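Local coordinates for protein putative hydrolase (Campylobacter jejuni, PDB 3D6L) that probably hydrolyses the thioester bond of long-chain fatty acyl-CoA molecules, as a hexameric thioesterase of the hotdog fold, at residues Q32-G37 with I52-V57; S73-V78 with I83-E88; T90-R93 with C99-C102; Y112-R117 with N122-E127. One frame throughout, in Å; residues are numbered along the deposited sequence.

Interaction 1. Residues Q32-G37 with I52-V57; sequences QIDLAG and ISMDKV
Ile-33 and Asp-34 on helix 26-42 face Met-54 on strand 48-58, with the CA atoms of Asp-34 and Met-54 8.8 Å apart. At the far end the gap is wider, 9.7 Å between the CA atoms of Ile-33 and Val-57. Each backbone is bonded on its own side: Ala-36 N reaches Gln-32 O within the helix, while the strand pairs with 100-115, where Ile-52 and Ser-53 both face Thr-111 in a classic beta bulge.

From the strand, Met-54 makes the contacts. Its chain bends at CG (chi2 -148°) and then runs straight on through SD (chi3 -177°), so that the terminal methyl arrives at the helix surface. There CE touches two carbons that lie roughly at right angles to each other about it, 4.0 Å from Ile-33 CG2 and 4.0 Å from Asp-34 CB. Ile-33 also rests on Thr-106 and Ala-108, as expected for the hotdog fold, whose sheet wraps round its long helix. Met-54 packs in addition on Val-57 of the second subunit, where the sheet runs on across the interface.

No hydrogen bond or charge pair crosses between the segments. The join of helix to strand therefore rests on thin, buried van der Waals packing at one thioether methyl, while the carboxylate of Asp-34 is taken up by Thr-51, OD1 being hydrogen-bonded to OG1.

Interaction 2. Residues S73-V78 with I83-E88; sequences SKVVNV and ISVEVE
Val-75 and Ile-83 lean over each other at a slant, one branch methyl against the other: Val-75 CG1 lies 3.9 Å from Ile-83 CG2. Both methyls stand trans to their own backbone N (chi1 of Val-75 is 179°), which turns each along its strand to meet the diagonal neighbour. A second diagonal contact follows, Ser-73 CB to Val-85 CG1 at 3.8 Å. On this face Ser-73, Val-75, Val-78, Ile-83, Val-85 and Val-87 are gathered; helix 26-42 covers part of it, Ala-40 meeting Ser-73 and Val-85, and Ala-41 meeting Ile-83.

The other face carries Lys-74, Asn-77, Ser-84 and Glu-86. Val-76 and Glu-86 lie there side by side and point the same way, with Val-76 CG2 3.8 Å from Glu-86 CB. Glu-86 then bends at CG, and its OE2 makes a weak hydrogen bond to Ser-107 OG. Asn-77 and Ser-84 touch through their methylenes, CB to CB at 3.9 Å, while the amide leads away.

Beneath the side chains, Lys-74 and Glu-86 form an antiparallel hydrogen-bonded pair, Glu-86 N reaching Lys-74 O at 2.8 Å. Further along, Ser-84 O receives Val-76 N at 2.8 Å and, weakly, Asn-77 N. Val-76 turns its psi to -34° to fit the extra residue in, and the register beyond is shifted by one. Such a classic beta bulge, here near the turn end of the antiparallel hairpin 68-78/82-94, accentuates the twist of strands in a curved sheet like that of the hotdog fold.

Interaction 3. Residues T90-R93 with C99-C102; sequences TAQR and CTSC
Arg-93 O takes the shortest polar bond between the strands, from Ser-101 N at 2.8 Å, nearly linear at the hydrogen (170°). The same oxygen is approached by the CA-H of Thr-100, CA to O 3.2 Å. The return bond, Arg-93 N to Ser-101 O at 2.9 Å, is more bent (141°), although both donors sit almost in line with the carbonyls they address. Arg-93 and Ser-101 are thus a hydrogen-bonded antiparallel pair, next to the non-hydrogen-bonded pair Gln-92 and Cys-102. The contact lies toward the turn end of the hairpin 82-94/100-115 of the hotdog sheet, its centre about 18 Å from the centre of the chain.

On the face of Gln-92 and Cys-102 the contacts are diagonal. Gln-92 crosses Thr-100 with its aliphatic part, CG lying 3.8 Å from Thr-100 CG2. In the other direction Cys-102 swings SG trans to its backbone N (chi1 172°) and sets it 3.9 Å from Thr-90 CB. On the opposite face Arg-93 meets Ser-101 with its base, CB 3.8 Å from Ser-101 O, then bends twice along its chain and leads away to a salt bridge with Asp-67 through NH1.

Interaction 4. Residues Y112-R117 with N122-E127; sequences YVSVTR and NPISEE
At the exit from the last strand of the hotdog sheet, the chain turns back through a loop and Asn-122 returns alongside Ser-114 on its way to the C-terminal helix 126-130. The sound bond closing this turn is Asn-122 N to Ser-114 O, 2.8 Å, with the donor tilted 27° out of the carbonyl plane. A second link, from Ser-114 OG to Asn-122 O, is modelled so short that its geometry is doubtful. Asn-122 lays its methylene against the backbone of Val-115 and Thr-116, CB lying 3.7 Å from Val-115 C and 3.8 Å from Thr-116 N, while its amide group extends beyond. Thr-116 OG1 secures the turn itself, hydrogen-bonded to Lys-120 N and to Asp-118. Past the contact, Ser-125 is the N-cap of the helix, its OG reaching Leu-128 N in a weak bond. Ile-124, whose own backbone bonds to Asn-80, completes the packing by bringing CG1 to 3.8 Å from Ser-114 CB.

All four contacts reach one antiparallel sheet. Interactions 1 and 2 have centres 9 Å apart and share the helix-sheet core, where Ile-33 CG2 lies 3.9 Å from Val-87 CB. Tyr-112 binds interaction 4 to interaction 1: its OH is 2.7 Å from Asp-34 O, a probable hydrogen bond to the helix backbone. Tyr-112 O also receives Ile-83 N at 2.7 Å, and Ile-124 CD1 packs 3.6 Å from Val-78 CG1, joining interaction 4 to interaction 2. Interaction 3 continues strand 82-94 outward from interaction 2 and stands apart, its centre about 36 Å from that of interaction 4, on the opposite side of the chain's centre.

Interaction 1. Residues Q32-G37 with I52-V57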
# COMPACT_ATOMS: atom_id res chain seq x y z
N GLN A 32 -13.99 -3.55 1.89
CA GLN A 32 -14.62 -4.60 1.09
C GLN A 32 -16.14 -4.47 1.10
O GLN A 32 -16.79 -4.65 0.06
CB GLN A 32 -14.21 -5.98 1.60
CG GLN A 32 -12.71 -6.18 1.85
CD GLN A 32 -11.79 -5.54 0.80
OE1 GLN A 32 -11.97 -5.71 -0.42
NE2 GLN A 32 -10.78 -4.79 1.27
N ILE A 33 -16.70 -4.16 2.27
CA ILE A 33 -18.15 -4.00 2.43
C ILE A 33 -18.66 -2.83 1.61
O ILE A 33 -19.62 -2.96 0.85
CB ILE A 33 -18.55 -3.87 3.91
CG1 ILE A 33 -18.35 -5.22 4.62
CG2 ILE A 33 -19.98 -3.37 4.06
CD1 ILE A 33 -18.33 -5.16 6.14
N ASP A 34 -17.99 -1.68 1.74
CA ASP A 34 -18.37 -0.49 1.02
C ASP A 34 -18.34 -0.72 -0.49
O ASP A 34 -19.28 -0.36 -1.20
CB ASP A 34 -17.47 0.69 1.41
CG ASP A 34 -18.06 2.04 0.99
OD1 ASP A 34 -19.23 2.08 0.57
OD2 ASP A 34 -17.35 3.06 1.10
N LEU A 35 -17.28 -1.36 -0.98
CA LEU A 35 -17.15 -1.67 -2.41
C LEU A 35 -18.15 -2.71 -2.93
O LEU A 35 -18.70 -2.55 -4.03
CB LEU A 35 -15.72 -2.10 -2.73
CG LEU A 35 -14.64 -1.01 -2.70
CD1 LEU A 35 -13.26 -1.65 -2.86
CD2 LEU A 35 -14.89 0.07 -3.76
N ALA A 36 -18.37 -3.78 -2.15
CA ALA A 36 -19.31 -4.85 -2.52
C ALA A 36 -20.75 -4.35 -2.56
O ALA A 36 -21.51 -4.71 -3.45
CB ALA A 36 -19.19 -6.02 -1.57
N GLY A 37 -21.12 -3.52 -1.58
CA GLY A 37 -22.44 -2.90 -1.56
C GLY A 37 -22.66 -2.03 -2.78
O GLY A 37 -23.73 -2.06 -3.38
N ILE A 52 -23.65 7.08 1.36
CA ILE A 52 -24.14 8.11 2.28
C ILE A 52 -24.21 7.68 3.74
O ILE A 52 -24.07 8.51 4.63
CB ILE A 52 -25.49 8.73 1.83
CG1 ILE A 52 -26.56 7.65 1.60
CG2 ILE A 52 -25.31 9.60 0.60
CD1 ILE A 52 -27.98 8.13 1.91
N SER A 53 -24.42 6.39 4.00
CA SER A 53 -24.46 5.90 5.38
C SER A 53 -24.21 4.41 5.56
O SER A 53 -24.25 3.63 4.60
CB SER A 53 -25.77 6.32 6.07
OG SER A 53 -26.89 5.68 5.49
N MET A 54 -23.94 4.03 6.81
CA MET A 54 -23.75 2.65 7.23
C MET A 54 -24.41 2.44 8.58
O MET A 54 -24.15 3.18 9.53
CB MET A 54 -22.27 2.32 7.38
CG MET A 54 -21.57 1.95 6.12
SD MET A 54 -20.27 0.74 6.47
CE MET A 54 -19.59 0.57 4.82
N ASP A 55 -25.23 1.41 8.67
CA ASP A 55 -25.87 1.03 9.91
C ASP A 55 -25.65 -0.44 10.19
O ASP A 55 -25.27 -1.19 9.30
CB ASP A 55 -27.36 1.31 9.83
CG ASP A 55 -27.74 2.57 10.56
OD1 ASP A 55 -27.79 3.63 9.89
OD2 ASP A 55 -27.95 2.49 11.81
N LYS A 56 -25.90 -0.84 11.43
CA LYS A 56 -25.98 -2.26 11.80
C LYS A 56 -24.82 -3.10 11.27
O LYS A 56 -25.02 -4.22 10.77
CB LYS A 56 -27.34 -2.85 11.37
CG LYS A 56 -28.57 -2.12 11.92
CD LYS A 56 -28.63 -2.20 13.45
CE LYS A 56 -29.52 -1.13 14.06
NZ LYS A 56 -29.26 -1.03 15.53
N VAL A 57 -23.61 -2.56 11.36
CA VAL A 57 -22.44 -3.36 11.06
C VAL A 57 -22.01 -4.11 12.31
O VAL A 57 -21.95 -3.54 13.40
CB VAL A 57 -21.29 -2.57 10.34
CG1 VAL A 57 -21.63 -1.09 10.19
CG2 VAL A 57 -19.91 -2.82 10.98

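Interaction 2. Residues S73-V78 with I83-E88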
# COMPACT_ATOMS: atom_id res chain seq x y z
N SER A 73 -24.32 -9.49 -1.20
CA SER A 73 -25.15 -8.31 -1.11
C SER A 73 -26.60 -8.59 -1.43
O SER A 73 -26.91 -9.38 -2.33
CB SER A 73 -24.63 -7.24 -2.05
OG SER A 73 -23.29 -6.95 -1.72
N LYS A 74 -27.50 -7.96 -0.68
CA LYS A 74 -28.90 -7.92 -1.04
C LYS A 74 -29.44 -6.49 -0.94
O LYS A 74 -29.42 -5.88 0.13
CB LYS A 74 -29.73 -8.88 -0.18
CG LYS A 74 -31.18 -8.99 -0.65
CD LYS A 74 -31.92 -10.16 -0.02
CE LYS A 74 -33.43 -10.01 -0.22
NZ LYS A 74 -33.85 -10.15 -1.65
N VAL A 75 -29.90 -5.97 -2.07
CA VAL A 75 -30.60 -4.69 -2.07
C VAL A 75 -31.88 -4.89 -1.29
O VAL A 75 -32.73 -5.70 -1.64
CB VAL A 75 -30.89 -4.18 -3.48
CG1 VAL A 75 -31.64 -2.85 -3.42
CG2 VAL A 75 -29.59 -4.03 -4.26
N VAL A 76 -31.98 -4.14 -0.21
CA VAL A 76 -33.02 -4.29 0.79
C VAL A 76 -34.11 -3.25 0.56
O VAL A 76 -35.29 -3.51 0.79
CB VAL A 76 -32.37 -4.17 2.21
CG1 VAL A 76 -33.35 -3.64 3.27
CG2 VAL A 76 -31.77 -5.50 2.63
N ASN A 77 -33.71 -2.06 0.10
CA ASN A 77 -34.63 -0.96 -0.10
C ASN A 77 -34.21 0.00 -1.19
O ASN A 77 -33.02 0.27 -1.38
CB ASN A 77 -34.81 -0.20 1.20
CG ASN A 77 -36.23 0.24 1.42
OD1 ASN A 77 -37.00 -0.44 2.11
ND2 ASN A 77 -36.62 1.36 0.80
N VAL A 78 -35.19 0.53 -1.92
CA VAL A 78 -34.94 1.51 -2.96
C VAL A 78 -35.92 2.66 -2.77
O VAL A 78 -37.12 2.45 -2.64
CB VAL A 78 -35.10 0.91 -4.38
CG1 VAL A 78 -34.84 1.97 -5.44
CG2 VAL A 78 -34.14 -0.26 -4.58
N ILE A 83 -30.39 3.85 -2.10
CA ILE A 83 -30.35 2.40 -2.23
C ILE A 83 -29.72 1.73 -0.99
O ILE A 83 -28.55 1.95 -0.69
CB ILE A 83 -29.55 1.95 -3.49
CG1 ILE A 83 -29.99 2.73 -4.74
CG2 ILE A 83 -29.65 0.44 -3.70
CD1 ILE A 83 -28.98 2.73 -5.88
N SER A 84 -30.50 0.89 -0.31
CA SER A 84 -30.01 0.17 0.87
C SER A 84 -29.58 -1.25 0.55
O SER A 84 -30.27 -1.98 -0.17
CB SER A 84 -31.05 0.16 1.97
OG SER A 84 -31.38 1.49 2.33
N VAL A 85 -28.44 -1.64 1.11
CA VAL A 85 -27.84 -2.92 0.79
C VAL A 85 -27.40 -3.61 2.06
O VAL A 85 -26.68 -3.03 2.87
CB VAL A 85 -26.64 -2.76 -0.18
CG1 VAL A 85 -26.03 -4.11 -0.52
CG2 VAL A 85 -27.05 -2.04 -1.46
N GLU A 86 -27.86 -4.84 2.25
CA GLU A 86 -27.31 -5.68 3.29
C GLU A 86 -26.09 -6.41 2.74
O GLU A 86 -26.17 -7.06 1.69
CB GLU A 86 -28.35 -6.68 3.83
CG GLU A 86 -27.84 -7.53 5.01
CD GLU A 86 -27.69 -6.74 6.31
OE1 GLU A 86 -28.59 -5.93 6.65
OE2 GLU A 86 -26.67 -6.94 7.02
N VAL A 87 -24.97 -6.28 3.43
CA VAL A 87 -23.74 -6.94 3.03
C VAL A 87 -23.36 -7.97 4.08
O VAL A 87 -23.30 -7.66 5.26
CB VAL A 87 -22.58 -5.94 2.79
CG1 VAL A 87 -21.31 -6.68 2.38
CG2 VAL A 87 -22.97 -4.90 1.73
N GLU A 88 -23.12 -9.19 3.63
CA GLU A 88 -22.70 -10.26 4.50
C GLU A 88 -21.34 -10.74 4.05
O GLU A 88 -21.13 -11.02 2.87
CB GLU A 88 -23.69 -11.43 4.46
CG GLU A 88 -25.06 -11.09 5.02
CD GLU A 88 -25.08 -10.96 6.53
OE1 GLU A 88 -24.16 -11.49 7.20
OE2 GLU A 88 -26.02 -10.33 7.06

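Interaction 3. Residues T90-R93 with C99-C102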
# COMPACT_ATOMS: atom_id res chain seq x y z
N THR A 90 -18.31 -13.58 4.47
CA THR A 90 -17.92 -14.92 4.91
C THR A 90 -16.41 -15.14 4.73
O THR A 90 -15.84 -14.70 3.73
CB THR A 90 -18.68 -16.03 4.14
OG1 THR A 90 -18.21 -16.08 2.79
CG2 THR A 90 -20.19 -15.77 4.12
N ALA A 91 -15.77 -15.80 5.69
CA ALA A 91 -14.37 -16.18 5.55
C ALA A 91 -14.25 -17.68 5.31
O ALA A 91 -14.82 -18.49 6.04
CB ALA A 91 -13.57 -15.77 6.77
N GLN A 92 -13.52 -18.04 4.26
CA GLN A 92 -13.23 -19.43 3.96
C GLN A 92 -11.81 -19.74 4.43
O GLN A 92 -10.86 -19.06 4.07
CB GLN A 92 -13.39 -19.69 2.47
CG GLN A 92 -13.57 -21.13 2.10
CD GLN A 92 -13.64 -21.32 0.59
OE1 GLN A 92 -14.47 -20.69 -0.09
NE2 GLN A 92 -12.78 -22.19 0.07
N ARG A 93 -11.69 -20.79 5.23
CA ARG A 93 -10.56 -20.99 6.11
C ARG A 93 -10.22 -22.48 6.16
O ARG A 93 -11.12 -23.31 6.14
CB ARG A 93 -10.95 -20.48 7.50
CG ARG A 93 -9.85 -20.43 8.54
CD ARG A 93 -9.85 -19.08 9.22
NE ARG A 93 -10.85 -18.95 10.28
CZ ARG A 93 -11.41 -17.81 10.67
NH1 ARG A 93 -11.12 -16.65 10.07
NH2 ARG A 93 -12.28 -17.81 11.66
N CYS A 99 -9.20 -29.24 7.19
CA CYS A 99 -10.64 -28.99 7.04
C CYS A 99 -11.03 -27.56 6.70
O CYS A 99 -10.62 -26.61 7.38
CB CYS A 99 -11.39 -29.42 8.29
SG CYS A 99 -11.59 -31.19 8.36
N THR A 100 -11.86 -27.44 5.67
CA THR A 100 -12.35 -26.15 5.22
C THR A 100 -13.59 -25.75 6.00
O THR A 100 -14.54 -26.52 6.12
CB THR A 100 -12.63 -26.16 3.71
OG1 THR A 100 -11.46 -26.63 3.03
CG2 THR A 100 -12.98 -24.77 3.20
N SER A 101 -13.55 -24.54 6.56
CA SER A 101 -14.66 -23.96 7.31
C SER A 101 -15.03 -22.67 6.62
O SER A 101 -14.18 -21.93 6.14
CB SER A 101 -14.27 -23.65 8.76
OG SER A 101 -13.24 -24.50 9.22
N CYS A 102 -16.33 -22.40 6.59
CA CYS A 102 -16.84 -21.15 6.09
C CYS A 102 -17.59 -20.42 7.21
O CYS A 102 -18.61 -20.90 7.70
CB CYS A 102 -17.73 -21.40 4.89
SG CYS A 102 -18.58 -19.93 4.38

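Interaction 4. Residues Y112-R117 with N122-E127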
# COMPACT_ATOMS: atom_id res chain seq x y z
N TYR A 112 -26.59 4.03 -0.32
CA TYR A 112 -25.96 4.74 -1.42
C TYR A 112 -26.98 5.68 -2.04
O TYR A 112 -28.19 5.46 -1.94
CB TYR A 112 -25.45 3.75 -2.47
CG TYR A 112 -24.49 2.73 -1.91
CD1 TYR A 112 -24.95 1.52 -1.37
CD2 TYR A 112 -23.11 2.98 -1.88
CE1 TYR A 112 -24.06 0.58 -0.83
CE2 TYR A 112 -22.22 2.06 -1.34
CZ TYR A 112 -22.69 0.86 -0.82
OH TYR A 112 -21.79 -0.03 -0.28
N VAL A 113 -26.50 6.74 -2.67
CA VAL A 113 -27.35 7.60 -3.48
C VAL A 113 -26.97 7.39 -4.94
O VAL A 113 -25.79 7.29 -5.27
CB VAL A 113 -27.28 9.09 -3.05
CG1 VAL A 113 -25.88 9.66 -3.28
CG2 VAL A 113 -28.31 9.92 -3.78
N SER A 114 -27.98 7.30 -5.81
CA SER A 114 -27.72 7.15 -7.23
C SER A 114 -27.44 8.53 -7.83
O SER A 114 -28.25 9.45 -7.68
CB SER A 114 -28.91 6.47 -7.91
OG SER A 114 -29.52 7.31 -8.86
N VAL A 115 -26.28 8.68 -8.46
CA VAL A 115 -25.86 9.98 -8.97
C VAL A 115 -25.34 9.90 -10.39
O VAL A 115 -24.97 8.82 -10.88
CB VAL A 115 -24.75 10.64 -8.09
CG1 VAL A 115 -25.31 11.07 -6.75
CG2 VAL A 115 -23.56 9.71 -7.91
N THR A 116 -25.32 11.05 -11.06
CA THR A 116 -24.64 11.21 -12.34
C THR A 116 -23.13 11.09 -12.12
O THR A 116 -22.63 11.35 -11.03
CB THR A 116 -24.95 12.59 -12.97
OG1 THR A 116 -24.69 13.63 -12.02
CG2 THR A 116 -26.41 12.67 -13.43
N ARG A 117 -22.42 10.70 -13.17
CA ARG A 117 -20.96 10.60 -13.11
C ARG A 117 -20.26 11.87 -12.59
O ARG A 117 -19.09 11.81 -12.22
CB ARG A 117 -20.38 10.10 -14.46
CG ARG A 117 -20.45 11.06 -15.67
CD ARG A 117 -21.88 11.41 -16.19
NE ARG A 117 -22.86 10.33 -15.99
CZ ARG A 117 -24.18 10.47 -16.13
NH1 ARG A 117 -24.98 9.43 -15.91
NH2 ARG A 117 -24.71 11.64 -16.47
N ASN A 122 -29.46 11.47 -9.13
CA ASN A 122 -30.05 10.83 -10.29
C ASN A 122 -31.25 10.01 -9.80
O ASN A 122 -31.07 9.05 -9.06
CB ASN A 122 -28.99 9.92 -10.96
CG ASN A 122 -29.39 9.44 -12.37
OD1 ASN A 122 -30.46 9.76 -12.88
ND2 ASN A 122 -28.50 8.66 -13.00
N PRO A 123 -32.48 10.41 -10.16
CA PRO A 123 -33.62 9.56 -9.79
C PRO A 123 -33.51 8.19 -10.45
O PRO A 123 -33.21 8.10 -11.64
CB PRO A 123 -34.83 10.33 -10.33
CG PRO A 123 -34.37 11.74 -10.43
CD PRO A 123 -32.93 11.64 -10.86
N ILE A 124 -33.72 7.14 -9.66
CA ILE A 124 -33.60 5.77 -10.14
C ILE A 124 -34.75 5.44 -11.09
O ILE A 124 -35.92 5.74 -10.79
CB ILE A 124 -33.57 4.75 -8.96
CG1 ILE A 124 -32.44 5.10 -7.99
CG2 ILE A 124 -33.43 3.32 -9.48
CD1 ILE A 124 -32.59 4.51 -6.61
N SER A 125 -34.42 4.83 -12.23
CA SER A 125 -35.41 4.48 -13.25
C SER A 125 -36.36 3.41 -12.74
O SER A 125 -35.92 2.41 -12.16
CB SER A 125 -34.72 4.01 -14.53
OG SER A 125 -34.35 2.65 -14.44
N GLU A 126 -37.65 3.61 -12.97
CA GLU A 126 -38.69 2.67 -12.54
C GLU A 126 -38.52 1.26 -13.14
O GLU A 126 -38.94 0.27 -12.54
CB GLU A 126 -40.12 3.24 -12.75
CG GLU A 126 -40.24 4.37 -13.81
CD GLU A 126 -41.69 4.76 -14.16
OE1 GLU A 126 -42.35 5.43 -13.32
OE2 GLU A 126 -42.15 4.43 -15.28
N GLU A 127 -37.88 1.19 -14.31
CA GLU A 127 -37.61 -0.09 -14.97
C GLU A 127 -36.65 -0.97 -14.18
O GLU A 127 -36.89 -2.17 -14.02
CB GLU A 127 -37.06 0.13 -16.37
CG GLU A 127 -36.76 -1.18 -17.12
CD GLU A 127 -36.20 -0.95 -18.51
OE1 GLU A 127 -36.83 -0.18 -19.28
OE2 GLU A 127 -35.15 -1.54 -18.84